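Local coordinates for SH2 domain-containing protein 3C (Homo sapiens, PDB 3T6G) that acts as an adapter in integrin-mediated adhesion and cell migration, its closed Cdc25-homology domain pairing with BCAR1 instead of carrying out canonical nucleotide exchange, at residues E47-A50 / R51-A54; T118-A121 / E122-A125. The protein carries 2 engineered substitutions. One frame throughout, in Å; residues are numbered along the deposited sequence.

Contact 1 (E47-A50 / R51-A54); sequences EVDA and RTLA
D49 and T52 meet at the start of helix 50-64, where the aspartate stands in the N-cap position. The polar contacts come first. OD1 of D49 accepts from the backbone N of T52 at 2.8 Å, and the bond is nearly straight, 177° at the hydrogen. The position of OD1 is less certain, because it sits too close to a neighbouring atom, and the straightness of the bond is uncertain with it. The torsion chi1 of 73° sets CG of D49 between its own N and carbonyl carbon, which turns the carboxylate back over the first turn. The carboxylate's negative charge beside the helix start would probably suit the helix dipole. Two backbone bonds continue the turn. N of L53 donates to O of D49 at 3.2 Å, and N of A54 donates to O of A50 at 2.9 Å.

The apolar contact spans the cap, from V48 before it to L53 in the first turn. CG1 of V48 meets CD2 of L53 at 3.3 Å, the two side chains running at a slant to each other. L273 of helix 271-276 touches both of them. A50 and A54 instead meet helix 121-140, through Q133 for A50 and L134, E137 and L138 for A54.

The guanidinium of R51 turns to helix 121-140, where NE forms a salt bridge with E137. The whole is a helix N-terminus with an aspartate N-cap and a hydrophobic contact between the residue before the cap and the fourth after it, as in a hydrophobic staple, here within the all-helical Cdc25-homology domain.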
ATOM      1  N   GLU A  47      21.258   4.474  18.905  1.00 78.21           N
ATOM      2  CA  GLU A  47      21.081   4.800  20.330  1.00 76.60           C
ATOM      3  C   GLU A  47      20.068   3.894  20.988  1.00 69.84           C
ATOM      4  O   GLU A  47      20.021   3.782  22.207  1.00 76.85           O
ATOM      5  CB  GLU A  47      20.594   6.249  20.522  1.00 74.81           C
ATOM      6  CG  GLU A  47      21.655   7.340  20.388  1.00 79.39           C
ATOM      7  CD  GLU A  47      21.082   8.759  20.506  1.00 86.43           C
ATOM      8  OE1 GLU A  47      20.005   8.930  21.131  1.00 85.15           O
ATOM      9  OE2 GLU A  47      21.710   9.703  19.965  1.00 89.47           O
ATOM     10  N   VAL A  48      19.235   3.254  20.185  1.00 61.88           N
ATOM     11  CA  VAL A  48      18.036   2.696  20.757  1.00 58.46           C
ATOM     12  C   VAL A  48      17.697   1.323  20.179  1.00 57.36           C
ATOM     13  O   VAL A  48      18.000   1.026  19.024  1.00 56.33           O
ATOM     14  CB  VAL A  48      16.873   3.711  20.629  1.00 53.31           C
ATOM     15  CG1 VAL A  48      16.032   3.452  19.379  1.00 48.67           C
ATOM     16  CG2 VAL A  48      16.022   3.678  21.869  1.00 62.33           C
ATOM     17  N   ASP A  49      17.070   0.487  20.997  1.00 51.88           N
ATOM     18  CA  ASP A  49      16.835  -0.887  20.611  1.00 57.64           C
ATOM     19  C   ASP A  49      15.800  -1.000  19.468  1.00 63.33           C
ATOM     20  O   ASP A  49      15.156  -0.029  19.115  1.00 72.04           O
ATOM     21  CB  ASP A  49      16.445  -1.709  21.842  1.00 54.31           C
ATOM     22  CG  ASP A  49      15.038  -1.414  22.329  1.00 72.23           C
ATOM     23  OD1 ASP A  49      14.222  -0.853  21.563  1.00 82.36           O
ATOM     24  OD2 ASP A  49      14.733  -1.774  23.481  1.00 79.07           O
ATOM     25  N   ALA A  50      15.646  -2.189  18.900  1.00 66.82           N
ATOM     26  CA  ALA A  50      14.745  -2.382  17.766  1.00 60.76           C
ATOM     27  C   ALA A  50      13.290  -2.108  18.120  1.00 62.24           C
ATOM     28  O   ALA A  50      12.540  -1.612  17.288  1.00 67.07           O
ATOM     29  CB  ALA A  50      14.874  -3.775  17.231  1.00 57.71           C
ATOM     30  N   ARG A  51      12.895  -2.432  19.346  1.00 56.60           N
ATOM     31  CA  ARG A  51      11.513  -2.262  19.767  1.00 61.22           C
ATOM     32  C   ARG A  51      11.079  -0.791  19.785  1.00 65.66           C
ATOM     33  O   ARG A  51      10.035  -0.452  19.233  1.00 74.15           O
ATOM     34  CB  ARG A  51      11.242  -2.932  21.109  1.00 59.59           C
ATOM     35  CG  ARG A  51       9.814  -2.738  21.589  1.00 68.44           C
ATOM     36  CD  ARG A  51       9.407  -3.789  22.614  1.00 76.67           C
ATOM     37  NE  ARG A  51       9.516  -5.149  22.088  1.00 85.40           N
ATOM     38  CZ  ARG A  51       9.583  -6.243  22.845  1.00 99.45           C
ATOM     39  NH1 ARG A  51       9.558  -6.145  24.168  1.00104.17           N
ATOM     40  NH2 ARG A  51       9.686  -7.441  22.285  1.00103.31           N
ATOM     41  N   THR A  52      11.884   0.088  20.369  1.00 60.06           N
ATOM     42  CA  THR A  52      11.539   1.502  20.349  1.00 61.85           C
ATOM     43  C   THR A  52      11.684   2.102  18.929  1.00 60.52           C
ATOM     44  O   THR A  52      10.987   3.032  18.567  1.00 68.34           O
ATOM     45  CB  THR A  52      12.262   2.320  21.488  1.00 62.99           C
ATOM     46  OG1 THR A  52      13.386   3.046  20.977  1.00 65.93           O
ATOM     47  CG2 THR A  52      12.718   1.396  22.588  1.00 47.25           C
ATOM     48  N   LEU A  53      12.581   1.565  18.123  1.00 56.82           N
ATOM     49  CA  LEU A  53      12.625   1.960  16.733  1.00 57.71           C
ATOM     50  C   LEU A  53      11.250   1.671  16.134  1.00 65.52           C
ATOM     51  O   LEU A  53      10.694   2.486  15.409  1.00 64.04           O
ATOM     52  CB  LEU A  53      13.681   1.154  15.979  1.00 51.97           C
ATOM     53  CG  LEU A  53      15.076   1.755  16.029  1.00 57.03           C
ATOM     54  CD1 LEU A  53      15.811   1.367  14.777  1.00 55.72           C
ATOM     55  CD2 LEU A  53      15.026   3.294  16.196  1.00 53.97           C
ATOM     56  N   ALA A  54      10.709   0.505  16.478  1.00 61.79           N
ATOM     57  CA  ALA A  54       9.463   0.020  15.904  1.00 60.06           C
ATOM     58  C   ALA A  54       8.306   0.879  16.357  1.00 63.72           C
ATOM     59  O   ALA A  54       7.460   1.255  15.554  1.00 58.07           O
ATOM     60  CB  ALA A  54       9.220  -1.434  16.294  1.00 52.16           C
TER

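Contact 2 (T118-A121 / E122-A125)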
ATOM      1  N   THR A 118      30.536   1.122   7.378  1.00 77.86           N
ATOM      2  CA  THR A 118      31.749   0.767   6.662  1.00 79.28           C
ATOM      3  C   THR A 118      32.851   0.201   7.557  1.00 79.04           C
ATOM      4  O   THR A 118      33.954  -0.022   7.096  1.00 75.58           O
ATOM      5  CB  THR A 118      32.323   1.982   5.906  1.00 78.32           C
ATOM      6  OG1 THR A 118      32.473   3.080   6.817  1.00 84.94           O
ATOM      7  CG2 THR A 118      31.403   2.386   4.756  1.00 68.11           C
ATOM      8  N   GLY A 119      32.559  -0.031   8.828  1.00 82.02           N
ATOM      9  CA  GLY A 119      33.585  -0.487   9.743  1.00 82.04           C
ATOM     10  C   GLY A 119      34.142  -1.818   9.293  1.00 85.01           C
ATOM     11  O   GLY A 119      35.357  -1.990   9.147  1.00 83.15           O
ATOM     12  N   SER A 120      33.238  -2.761   9.055  1.00 79.85           N
ATOM     13  CA  SER A 120      33.633  -4.100   8.658  1.00 75.09           C
ATOM     14  C   SER A 120      32.389  -4.935   8.449  1.00 70.31           C
ATOM     15  O   SER A 120      31.318  -4.586   8.929  1.00 79.66           O
ATOM     16  CB  SER A 120      34.517  -4.739   9.733  1.00 69.94           C
ATOM     17  OG  SER A 120      33.796  -4.958  10.934  1.00 69.15           O
ATOM     18  N   ALA A 121      32.528  -6.037   7.730  1.00 62.74           N
ATOM     19  CA  ALA A 121      31.407  -6.926   7.503  1.00 64.12           C
ATOM     20  C   ALA A 121      30.849  -7.339   8.853  1.00 66.40           C
ATOM     21  O   ALA A 121      29.659  -7.603   8.994  1.00 76.41           O
ATOM     22  CB  ALA A 121      31.845  -8.141   6.696  1.00 67.17           C
ATOM     23  N   GLU A 122      31.712  -7.379   9.857  1.00 71.27           N
ATOM     24  CA  GLU A 122      31.300  -7.821  11.190  1.00 73.93           C
ATOM     25  C   GLU A 122      30.368  -6.835  11.932  1.00 71.60           C
ATOM     26  O   GLU A 122      29.386  -7.252  12.548  1.00 63.99           O
ATOM     27  CB  GLU A 122      32.532  -8.119  12.020  1.00 68.47           C
ATOM     28  CG  GLU A 122      32.294  -9.039  13.186  1.00 79.03           C
ATOM     29  CD  GLU A 122      33.603  -9.433  13.856  1.00 85.04           C
ATOM     30  OE1 GLU A 122      34.012  -8.700  14.788  1.00 80.70           O
ATOM     31  OE2 GLU A 122      34.216 -10.452  13.427  1.00 80.54           O
ATOM     32  N   GLU A 123      30.680  -5.538  11.884  1.00 68.27           N
ATOM     33  CA  GLU A 123      29.751  -4.516  12.389  1.00 76.50           C
ATOM     34  C   GLU A 123      28.468  -4.476  11.579  1.00 70.94           C
ATOM     35  O   GLU A 123      27.364  -4.431  12.143  1.00 71.99           O
ATOM     36  CB  GLU A 123      30.369  -3.121  12.324  1.00 87.07           C
ATOM     37  CG  GLU A 123      31.412  -2.835  13.372  1.00 96.25           C
ATOM     38  CD  GLU A 123      32.060  -1.487  13.149  1.00100.60           C
ATOM     39  OE1 GLU A 123      31.309  -0.500  12.908  1.00 88.54           O
ATOM     40  OE2 GLU A 123      33.318  -1.431  13.193  1.00101.06           O
ATOM     41  N   ARG A 124      28.627  -4.448  10.254  1.00 58.97           N
ATOM     42  CA  ARG A 124      27.500  -4.495   9.339  1.00 56.74           C
ATOM     43  C   ARG A 124      26.556  -5.662   9.626  1.00 64.25           C
ATOM     44  O   ARG A 124      25.339  -5.474   9.651  1.00 75.18           O
ATOM     45  CB  ARG A 124      27.992  -4.583   7.916  1.00 68.11           C
ATOM     46  CG  ARG A 124      28.066  -3.265   7.219  1.00 70.28           C
ATOM     47  CD  ARG A 124      27.734  -3.483   5.765  1.00 64.97           C
ATOM     48  NE  ARG A 124      28.568  -4.535   5.218  1.00 61.74           N
ATOM     49  CZ  ARG A 124      29.882  -4.415   5.061  1.00 67.73           C
ATOM     50  NH1 ARG A 124      30.483  -3.284   5.410  1.00 60.81           N
ATOM     51  NH2 ARG A 124      30.589  -5.416   4.544  1.00 75.59           N
ATOM     52  N   ALA A 125      27.103  -6.858   9.843  1.00 50.55           N
ATOM     53  CA  ALA A 125      26.271  -8.012  10.165  1.00 56.19           C
ATOM     54  C   ALA A 125      25.398  -7.728  11.372  1.00 60.53           C
ATOM     55  O   ALA A 125      24.206  -8.020  11.364  1.00 68.11           O
ATOM     56  CB  ALA A 125      27.130  -9.281  10.409  1.00 51.39           C
TER
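S120 and R124 are joined by the first backbone bond of helix 121-140, N of R124 to O of S120 at 3.0 Å, and A125 N follows to A121 O at 2.8 Å. This is a helix N-terminus with S120 as the N-cap, in the Cdc25-homology domain. The cap itself is weak. OG of S120 accepts from N of E123 at 3.3 Å, although the angle at the hydrogen is a good 167°. With chi1 at 66°, OG lies between the serine's own N and carbonyl carbon and faces the first turn.

E123 reaches back along the chain toward the loop. Its CG stands beside its own backbone N, chi1 -75°, and the extended chain brings OE2 to 3.6 Å from CA of G119. This is a contact of packing alone.

The chain of R124 bends twice, at chi2 and chi3, and folds back toward the start of the helix. The guanidinium lays one face against this start. CA of A121 and O of S120 lie over that face, both nearer the border of the group than its middle. CA of T118 is near its plane, at the edge. The group is held from several sides: NH1 donates to O of S117, NE bonds to OG1 of T166, and NH2 forms a salt bridge with E315. L314 of helix 296-314 touches the side chain as well. A leucine here would probably leave E315 without its salt-bridge partner and O of S117 without the NH1 bond that ties the loop to the helix. The closest approach of the guanidinium to the 118-121 segment is NH2 to CA of A121, at 3.4 Å.

Both contacts are helix N-termini in one domain, their centres about 19 Å apart and without touch. Contact 1 lies nearer the middle of the chain, about 15 Å between centres against 23 Å for contact 2. Three of its seven touching residues are buried and two exposed. In contact 2 two of eight are buried and four exposed, so it is the more superficial. Helix 121-140 relates them: contact 2 opens it, while residues further along it pack on A50 and A54 and pair with R51 through E137. Contact 1 joins a carboxylate cap to an apolar contact against helix 271-276. Contact 2 has a weak hydroxyl cap and a folded arginine, which links its helix start to the residue just after helix 296-314.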